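Local coordinates for protein paenibacillus xanthan lyase (Paenibacillus, PDB 6F2P) that cleaves xanthan as a polysaccharide lyase, by beta-elimination as in family 8, at residues A[72-77]-A[135-140]; A[43-48]-A[98-103]. All blocks are in the same frame, centred on the assembly; numbering follows the deposited sequence.

Contact 1 of 2, residues A[72-77]-A[135-140]; sequences TTYRHL and NDIVAL
The ring of Tyr74 receives the delta methyl of Ile137 obliquely, neither squarely over a face nor along the edge, with Tyr74 CD1 3.8 Å from Ile137 CD1. The two side chains cross at about a right angle, and Tyr74 also meets Phe113 in an edge-to-face pair. On the same helix, His76 turns its CB away from 135-140, and the carbonyl oxygen of Thr72 lies 3.2 Å above one face of its ring, displaced toward the rim. That ring also makes an edge-to-face pair with Trp58 and a hydrogen bond from NE2 to Asp60.

Ile137 is the one residue of 135-140 that reaches across. Its CG1 branch stands anti to its own carbonyl carbon (chi1 -65°) and continues extended to CD1 (chi2 165°), which carries the terminal methyl against the backbone of helix 68-85. That methyl packs on Leu77, 3.6 Å from Leu77 CB to Ile137 CD1, and also lies beside the carbonyl oxygen of Tyr74. One methyl thus meets an aromatic ring, an aliphatic CB and a backbone oxygen at once, a purely van der Waals contact.

Helices 68-85 and 123-141 run in the same direction here, as expected of two helices separated by one returning helix in the (alpha/alpha) toroid of family 8 lyases. The intervening helix 95-111 closes part of the same core, its Leu105 touching both Tyr74 and Ile137. The helices come close, with Leu77 CA 7.1 Å from Ile137 CA, and the three touching residues are all buried. One turn beyond Tyr74, Tyr78 extends the packing by touching Ile137, Asp136 and Leu140.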
ATOM      1  N   THR A  72     -30.784 -12.421  24.140  1.00 18.28           N
ATOM      2  CA  THR A  72     -30.533 -12.156  25.555  1.00 18.18           C
ATOM      3  C   THR A  72     -31.043 -13.301  26.412  1.00 19.79           C
ATOM      4  O   THR A  72     -30.342 -13.781  27.312  1.00 18.88           O
ATOM      5  CB  THR A  72     -31.202 -10.855  26.010  1.00 15.23           C
ATOM      6  OG1 THR A  72     -30.893  -9.820  25.076  1.00 21.51           O
ATOM      7  CG2 THR A  72     -30.697 -10.444  27.375  1.00 16.57           C
ATOM      8  N   THR A  73     -32.261 -13.743  26.115  1.00 17.68           N
ATOM      9  CA  THR A  73     -32.873 -14.834  26.854  1.00 16.74           C
ATOM     10  C   THR A  73     -32.011 -16.084  26.752  1.00 20.03           C
ATOM     11  O   THR A  73     -31.685 -16.704  27.775  1.00 16.61           O
ATOM     12  CB  THR A  73     -34.295 -15.139  26.336  1.00 20.04           C
ATOM     13  OG1 THR A  73     -35.128 -13.982  26.490  1.00 18.58           O
ATOM     14  CG2 THR A  73     -34.896 -16.303  27.092  1.00 15.22           C
ATOM     15  N   TYR A  74     -31.627 -16.444  25.521  1.00 17.37           N
ATOM     16  CA  TYR A  74     -30.856 -17.666  25.301  1.00 12.55           C
ATOM     17  C   TYR A  74     -29.455 -17.573  25.889  1.00 13.07           C
ATOM     18  O   TYR A  74     -28.902 -18.578  26.327  1.00 14.66           O
ATOM     19  CB  TYR A  74     -30.783 -18.036  23.827  1.00 13.48           C
ATOM     20  CG  TYR A  74     -32.012 -18.737  23.298  1.00 12.75           C
ATOM     21  CD1 TYR A  74     -32.534 -19.853  23.936  1.00 12.05           C
ATOM     22  CD2 TYR A  74     -32.653 -18.280  22.154  1.00 12.38           C
ATOM     23  CE1 TYR A  74     -33.672 -20.498  23.445  1.00 11.03           C
ATOM     24  CE2 TYR A  74     -33.779 -18.913  21.659  1.00 12.71           C
ATOM     25  CZ  TYR A  74     -34.285 -20.017  22.306  1.00 12.40           C
ATOM     26  OH  TYR A  74     -35.407 -20.637  21.804  1.00 15.46           O
ATOM     27  N   ARG A  75     -28.874 -16.379  25.914  1.00 12.53           N
ATOM     28  CA  ARG A  75     -27.577 -16.235  26.571  1.00 15.72           C
ATOM     29  C   ARG A  75     -27.708 -16.463  28.076  1.00 20.37           C
ATOM     30  O   ARG A  75     -26.871 -17.142  28.683  1.00 22.58           O
ATOM     31  CB  ARG A  75     -26.925 -14.884  26.258  1.00 14.49           C
ATOM     32  CG  ARG A  75     -26.568 -14.735  24.795  1.00 24.04           C
ATOM     33  CD  ARG A  75     -25.764 -13.488  24.468  1.00 25.73           C
ATOM     34  NE  ARG A  75     -25.227 -13.595  23.112  1.00 34.93           N
ATOM     35  CZ  ARG A  75     -24.482 -12.674  22.507  1.00 37.22           C
ATOM     36  NH1 ARG A  75     -24.173 -11.547  23.137  1.00 32.55           N
ATOM     37  NH2 ARG A  75     -24.043 -12.886  21.267  1.00 30.47           N
ATOM     38  N   HIS A  76     -28.763 -15.910  28.671  1.00 19.48           N
ATOM     39  CA  HIS A  76     -29.033 -16.135  30.089  1.00 21.72           C
ATOM     40  C   HIS A  76     -29.182 -17.625  30.373  1.00 20.13           C
ATOM     41  O   HIS A  76     -28.524 -18.150  31.280  1.00 18.20           O
ATOM     42  CB  HIS A  76     -30.274 -15.376  30.539  1.00 16.97           C
ATOM     43  CG  HIS A  76     -30.104 -13.893  30.539  1.00 21.88           C
ATOM     44  ND1 HIS A  76     -28.880 -13.287  30.364  1.00 26.83           N
ATOM     45  CD2 HIS A  76     -31.001 -12.889  30.694  1.00 23.22           C
ATOM     46  CE1 HIS A  76     -29.031 -11.969  30.404  1.00 23.97           C
ATOM     47  NE2 HIS A  76     -30.311 -11.710  30.607  1.00 19.49           N
ATOM     48  N   LEU A  77     -30.032 -18.297  29.591  1.00 14.66           N
ATOM     49  CA  LEU A  77     -30.169 -19.757  29.659  1.00 16.17           C
ATOM     50  C   LEU A  77     -28.837 -20.489  29.471  1.00 18.36           C
ATOM     51  O   LEU A  77     -28.535 -21.444  30.190  1.00 20.93           O
ATOM     52  CB  LEU A  77     -31.189 -20.258  28.636  1.00 13.81           C
ATOM     53  CG  LEU A  77     -32.648 -19.957  28.973  1.00 16.45           C
ATOM     54  CD1 LEU A  77     -33.546 -20.261  27.793  1.00 12.92           C
ATOM     55  CD2 LEU A  77     -33.085 -20.749  30.203  1.00 16.49           C
ATOM     56  N   ASN A 135     -27.861 -23.393  20.162  1.00 14.18           N
ATOM     57  CA  ASN A 135     -26.939 -24.483  19.843  1.00 16.03           C
ATOM     58  C   ASN A 135     -26.068 -24.843  21.033  1.00 16.47           C
ATOM     59  O   ASN A 135     -25.856 -26.013  21.344  1.00 16.89           O
ATOM     60  CB  ASN A 135     -26.024 -24.112  18.678  1.00 15.88           C
ATOM     61  CG  ASN A 135     -26.632 -24.429  17.341  1.00 18.15           C
ATOM     62  OD1 ASN A 135     -27.503 -25.296  17.238  1.00 19.32           O
ATOM     63  ND2 ASN A 135     -26.176 -23.729  16.294  1.00 16.21           N
ATOM     64  N   ASP A 136     -25.557 -23.821  21.701  1.00 15.96           N
ATOM     65  CA  ASP A 136     -24.647 -24.040  22.808  1.00 18.50           C
ATOM     66  C   ASP A 136     -25.356 -24.672  24.003  1.00 21.82           C
ATOM     67  O   ASP A 136     -24.840 -25.612  24.605  1.00 23.01           O
ATOM     68  CB  ASP A 136     -23.952 -22.733  23.190  1.00 20.81           C
ATOM     69  CG  ASP A 136     -23.003 -22.247  22.109  1.00 23.56           C
ATOM     70  OD1 ASP A 136     -22.857 -22.951  21.081  1.00 21.88           O
ATOM     71  OD2 ASP A 136     -22.394 -21.174  22.292  1.00 28.20           O
ATOM     72  N   ILE A 137     -26.541 -24.161  24.330  1.00 18.20           N
ATOM     73  CA  ILE A 137     -27.352 -24.737  25.387  1.00 15.04           C
ATOM     74  C   ILE A 137     -27.588 -26.213  25.120  1.00 17.40           C
ATOM     75  O   ILE A 137     -27.271 -27.059  25.959  1.00 16.53           O
ATOM     76  CB  ILE A 137     -28.710 -24.038  25.502  1.00 19.17           C
ATOM     77  CG1 ILE A 137     -28.513 -22.588  25.938  1.00 17.43           C
ATOM     78  CG2 ILE A 137     -29.622 -24.786  26.491  1.00 12.87           C
ATOM     79  CD1 ILE A 137     -29.731 -21.731  25.726  1.00 17.13           C
ATOM     80  N   VAL A 138     -28.127 -26.512  23.942  1.00 14.56           N
ATOM     81  CA  VAL A 138     -28.405 -27.887  23.556  1.00 17.36           C
ATOM     82  C   VAL A 138     -27.152 -28.762  23.615  1.00 18.70           C
ATOM     83  O   VAL A 138     -27.227 -29.934  23.974  1.00 23.32           O
ATOM     84  CB  VAL A 138     -29.041 -27.955  22.161  1.00 18.25           C
ATOM     85  CG1 VAL A 138     -29.189 -29.400  21.703  1.00 11.88           C
ATOM     86  CG2 VAL A 138     -30.400 -27.255  22.175  1.00 16.08           C
ATOM     87  N   ALA A 139     -25.998 -28.199  23.287  1.00 15.60           N
ATOM     88  CA  ALA A 139     -24.765 -28.976  23.352  1.00 18.09           C
ATOM     89  C   ALA A 139     -24.498 -29.430  24.785  1.00 21.04           C
ATOM     90  O   ALA A 139     -24.205 -30.600  25.038  1.00 26.63           O
ATOM     91  CB  ALA A 139     -23.588 -28.176  22.800  1.00 15.44           C
ATOM     92  N   LEU A 140     -24.630 -28.502  25.724  1.00 17.24           N
ATOM     93  CA  LEU A 140     -24.386 -28.801  27.126  1.00 18.68           C
ATOM     94  C   LEU A 140     -25.438 -29.741  27.714  1.00 22.67           C
ATOM     95  O   LEU A 140     -25.118 -30.625  28.503  1.00 25.04           O
ATOM     96  CB  LEU A 140     -24.356 -27.505  27.937  1.00 17.12           C
ATOM     97  CG  LEU A 140     -23.287 -26.484  27.559  1.00 16.27           C
ATOM     98  CD1 LEU A 140     -23.485 -25.199  28.336  1.00 13.67           C
ATOM     99  CD2 LEU A 140     -21.891 -27.051  27.805  1.00 14.59           C
TER

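Contact 2 of 2, residues A[43-48]-A[98-103]; sequences GYWDSM and KADIIS
Trp45 and Asp100 supply the polar part of the contact, a hydrogen bond from the indole NE1 to the carboxylate OD2 of 2.7 Å. It is almost straight, with an N-H...O angle of 174°, and OD2 lies in the plane of the indole at its edge. The oxygen accepts through its anti lone pair, the one directed away from OD1, while the carboxylate itself is turned steeply against the ring, the two planes being 68° apart. Trp45 reaches this position because its CG is anti to the backbone N (chi1 -167°), which swings the indole from helix 28-46 toward helix 95-111. With the indole replaced by an alanine methyl, OD2 of Asp100 would probably lose this donor, and a gap is likely to open against Met80, Leu91 and Leu97.

Van der Waals packing comes from Met48, just beyond the end of helix 28-46. Its side chain is extended throughout and runs toward the second helix, which puts Met48 CE 3.6 Å from Asp100 O. Its sulfur passes the same residue more loosely, 4.4 Å from Met48 SD to Asp100 CB. Asp100 is therefore approached by the indole through its carboxylate and by the thioether chain at its backbone and CB.

Charged groups and small molecules lie close by. Lys50 NZ donates hydrogen bonds to the backbone oxygens of Trp45 and Met48, and the lysine also touches Asp100. A bound methylpentanediol lies about 3 Å from the Asp100 side chain, probably a crystallisation additive. The contact thus joins the end of helix 28-46 and the loop after it to helix 95-111, at the outer part of the alpha-helical domain characteristic of family 8 polysaccharide lyases.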
ATOM      1  N   GLY A  43     -27.040 -15.621  39.400  1.00 18.16           N
ATOM      2  CA  GLY A  43     -27.626 -14.330  39.095  1.00 16.76           C
ATOM      3  C   GLY A  43     -28.880 -14.403  38.232  1.00 22.90           C
ATOM      4  O   GLY A  43     -29.952 -13.900  38.609  1.00 18.83           O
ATOM      5  N   TYR A  44     -28.748 -15.026  37.066  1.00 22.00           N
ATOM      6  CA  TYR A  44     -29.851 -15.081  36.117  1.00 19.08           C
ATOM      7  C   TYR A  44     -30.919 -16.055  36.580  1.00 20.26           C
ATOM      8  O   TYR A  44     -32.083 -15.930  36.197  1.00 23.49           O
ATOM      9  CB  TYR A  44     -29.344 -15.441  34.720  1.00 20.19           C
ATOM     10  CG  TYR A  44     -28.513 -14.336  34.107  1.00 23.15           C
ATOM     11  CD1 TYR A  44     -29.003 -13.041  34.040  1.00 20.87           C
ATOM     12  CD2 TYR A  44     -27.238 -14.580  33.607  1.00 22.39           C
ATOM     13  CE1 TYR A  44     -28.255 -12.024  33.497  1.00 21.65           C
ATOM     14  CE2 TYR A  44     -26.482 -13.562  33.053  1.00 19.14           C
ATOM     15  CZ  TYR A  44     -26.999 -12.285  33.004  1.00 22.84           C
ATOM     16  OH  TYR A  44     -26.271 -11.256  32.458  1.00 32.04           O
ATOM     17  N   TRP A  45     -30.523 -17.027  37.398  1.00 19.12           N
ATOM     18  CA  TRP A  45     -31.483 -17.974  37.955  1.00 22.50           C
ATOM     19  C   TRP A  45     -32.379 -17.213  38.940  1.00 23.98           C
ATOM     20  O   TRP A  45     -33.605 -17.382  38.972  1.00 23.29           O
ATOM     21  CB  TRP A  45     -30.760 -19.126  38.659  1.00 18.49           C
ATOM     22  CG  TRP A  45     -31.651 -20.287  38.976  1.00 17.21           C
ATOM     23  CD1 TRP A  45     -32.902 -20.524  38.478  1.00 22.79           C
ATOM     24  CD2 TRP A  45     -31.360 -21.376  39.861  1.00 17.27           C
ATOM     25  NE1 TRP A  45     -33.407 -21.694  38.996  1.00 18.58           N
ATOM     26  CE2 TRP A  45     -32.480 -22.236  39.850  1.00 21.50           C
ATOM     27  CE3 TRP A  45     -30.266 -21.706  40.661  1.00 14.56           C
ATOM     28  CZ2 TRP A  45     -32.536 -23.406  40.612  1.00 19.68           C
ATOM     29  CZ3 TRP A  45     -30.325 -22.868  41.420  1.00 19.32           C
ATOM     30  CH2 TRP A  45     -31.454 -23.701  41.391  1.00 18.05           C
ATOM     31  N   ASP A  46     -31.743 -16.354  39.727  1.00 19.75           N
ATOM     32  CA  ASP A  46     -32.434 -15.555  40.713  1.00 20.98           C
ATOM     33  C   ASP A  46     -33.409 -14.590  40.064  1.00 22.07           C
ATOM     34  O   ASP A  46     -34.517 -14.417  40.552  1.00 26.84           O
ATOM     35  CB  ASP A  46     -31.425 -14.798  41.581  1.00 22.85           C
ATOM     36  CG  ASP A  46     -30.723 -15.706  42.578  1.00 26.35           C
ATOM     37  OD1 ASP A  46     -31.191 -16.855  42.768  1.00 27.98           O
ATOM     38  OD2 ASP A  46     -29.712 -15.272  43.170  1.00 26.91           O
ATOM     39  N   SER A  47     -33.006 -13.962  38.965  1.00 22.35           N
ATOM     40  CA  SER A  47     -33.859 -12.969  38.318  1.00 17.34           C
ATOM     41  C   SER A  47     -34.851 -13.590  37.351  1.00 17.30           C
ATOM     42  O   SER A  47     -35.661 -12.888  36.762  1.00 21.81           O
ATOM     43  CB  SER A  47     -33.021 -11.932  37.581  1.00 19.22           C
ATOM     44  OG  SER A  47     -32.127 -12.558  36.675  1.00 25.22           O
ATOM     45  N   MET A  48     -34.795 -14.904  37.182  1.00 17.14           N
ATOM     46  CA  MET A  48     -35.635 -15.548  36.186  1.00 18.40           C
ATOM     47  C   MET A  48     -37.123 -15.533  36.561  1.00 18.19           C
ATOM     48  O   MET A  48     -37.495 -15.742  37.714  1.00 17.63           O
ATOM     49  CB  MET A  48     -35.167 -16.984  35.923  1.00 16.06           C
ATOM     50  CG  MET A  48     -35.904 -17.662  34.770  1.00 15.87           C
ATOM     51  SD  MET A  48     -35.341 -19.336  34.416  1.00 17.38           S
ATOM     52  CE  MET A  48     -36.270 -19.696  32.931  1.00 15.30           C
ATOM     53  N   LYS A  98     -31.571 -27.534  36.422  1.00 20.90           N
ATOM     54  CA  LYS A  98     -31.890 -28.310  35.224  1.00 21.05           C
ATOM     55  C   LYS A  98     -33.338 -28.091  34.786  1.00 23.74           C
ATOM     56  O   LYS A  98     -33.605 -27.750  33.630  1.00 24.41           O
ATOM     57  CB  LYS A  98     -31.631 -29.802  35.467  1.00 22.65           C
ATOM     58  CG  LYS A  98     -32.126 -30.733  34.354  1.00 25.00           C
ATOM     59  CD  LYS A  98     -31.762 -32.192  34.645  1.00 24.93           C
ATOM     60  CE  LYS A  98     -33.003 -33.084  34.755  1.00 35.30           C
ATOM     61  NZ  LYS A  98     -33.354 -33.766  33.468  1.00 29.95           N
ATOM     62  N   ALA A  99     -34.265 -28.266  35.723  1.00 21.83           N
ATOM     63  CA  ALA A  99     -35.687 -28.137  35.422  1.00 20.13           C
ATOM     64  C   ALA A  99     -36.027 -26.743  34.922  1.00 18.13           C
ATOM     65  O   ALA A  99     -36.817 -26.589  33.992  1.00 21.22           O
ATOM     66  CB  ALA A  99     -36.528 -28.492  36.642  1.00 16.23           C
ATOM     67  N   ASP A 100     -35.429 -25.727  35.536  1.00 18.31           N
ATOM     68  CA  ASP A 100     -35.720 -24.350  35.156  1.00 18.37           C
ATOM     69  C   ASP A 100     -35.149 -24.009  33.783  1.00 24.80           C
ATOM     70  O   ASP A 100     -35.783 -23.299  32.993  1.00 23.02           O
ATOM     71  CB  ASP A 100     -35.239 -23.372  36.226  1.00 21.78           C
ATOM     72  CG  ASP A 100     -36.215 -23.262  37.391  1.00 26.17           C
ATOM     73  OD1 ASP A 100     -37.415 -23.536  37.176  1.00 27.31           O
ATOM     74  OD2 ASP A 100     -35.784 -22.910  38.513  1.00 25.06           O
ATOM     75  N   ILE A 101     -33.964 -24.541  33.499  1.00 21.03           N
ATOM     76  CA  ILE A 101     -33.372 -24.388  32.186  1.00 18.03           C
ATOM     77  C   ILE A 101     -34.279 -24.992  31.126  1.00 20.19           C
ATOM     78  O   ILE A 101     -34.631 -24.331  30.144  1.00 20.40           O
ATOM     79  CB  ILE A 101     -32.002 -25.050  32.109  1.00 22.14           C
ATOM     80  CG1 ILE A 101     -31.025 -24.321  33.024  1.00 21.49           C
ATOM     81  CG2 ILE A 101     -31.488 -25.012  30.693  1.00 18.65           C
ATOM     82  CD1 ILE A 101     -29.732 -25.040  33.205  1.00 17.16           C
ATOM     83  N   ILE A 102     -34.685 -26.237  31.340  1.00 19.32           N
ATOM     84  CA  ILE A 102     -35.436 -26.966  30.322  1.00 19.12           C
ATOM     85  C   ILE A 102     -36.824 -26.381  30.090  1.00 22.55           C
ATOM     86  O   ILE A 102     -37.287 -26.286  28.942  1.00 17.15           O
ATOM     87  CB  ILE A 102     -35.529 -28.458  30.652  1.00 18.12           C
ATOM     88  CG1 ILE A 102     -34.119 -29.056  30.705  1.00 15.53           C
ATOM     89  CG2 ILE A 102     -36.405 -29.170  29.634  1.00 16.08           C
ATOM     90  CD1 ILE A 102     -34.079 -30.558  30.722  1.00 17.30           C
ATOM     91  N   SER A 103     -37.476 -25.977  31.178  1.00 25.23           N
ATOM     92  CA  SER A 103     -38.782 -25.332  31.092  1.00 17.40           C
ATOM     93  C   SER A 103     -38.653 -24.032  30.304  1.00 23.19           C
ATOM     94  O   SER A 103     -39.510 -23.705  29.476  1.00 18.91           O
ATOM     95  CB  SER A 103     -39.327 -25.051  32.484  1.00 16.58           C
ATOM     96  OG  SER A 103     -40.448 -24.181  32.421  1.00 29.63           O
TER

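Both contacts belong to the N-terminal helical domain, their centres 11 Å apart, yet they join different helices: 68-85 with 123-141 in contact 1, and 28-46 with 95-111 in contact 2. Contact 1 is fully buried and joined by van der Waals packing alone. Contact 2, farther from the centre of the chain and only partly buried, combines one hydrogen bond from an indole to a carboxylate with methionine packing. The two meet through helix 68-85, where the His76 ring stacks on Tyr44 and Leu77 CD2 lies 3.9 Å from Ile101 O. Their segments alternate along the chain, on four successive helices of the domain.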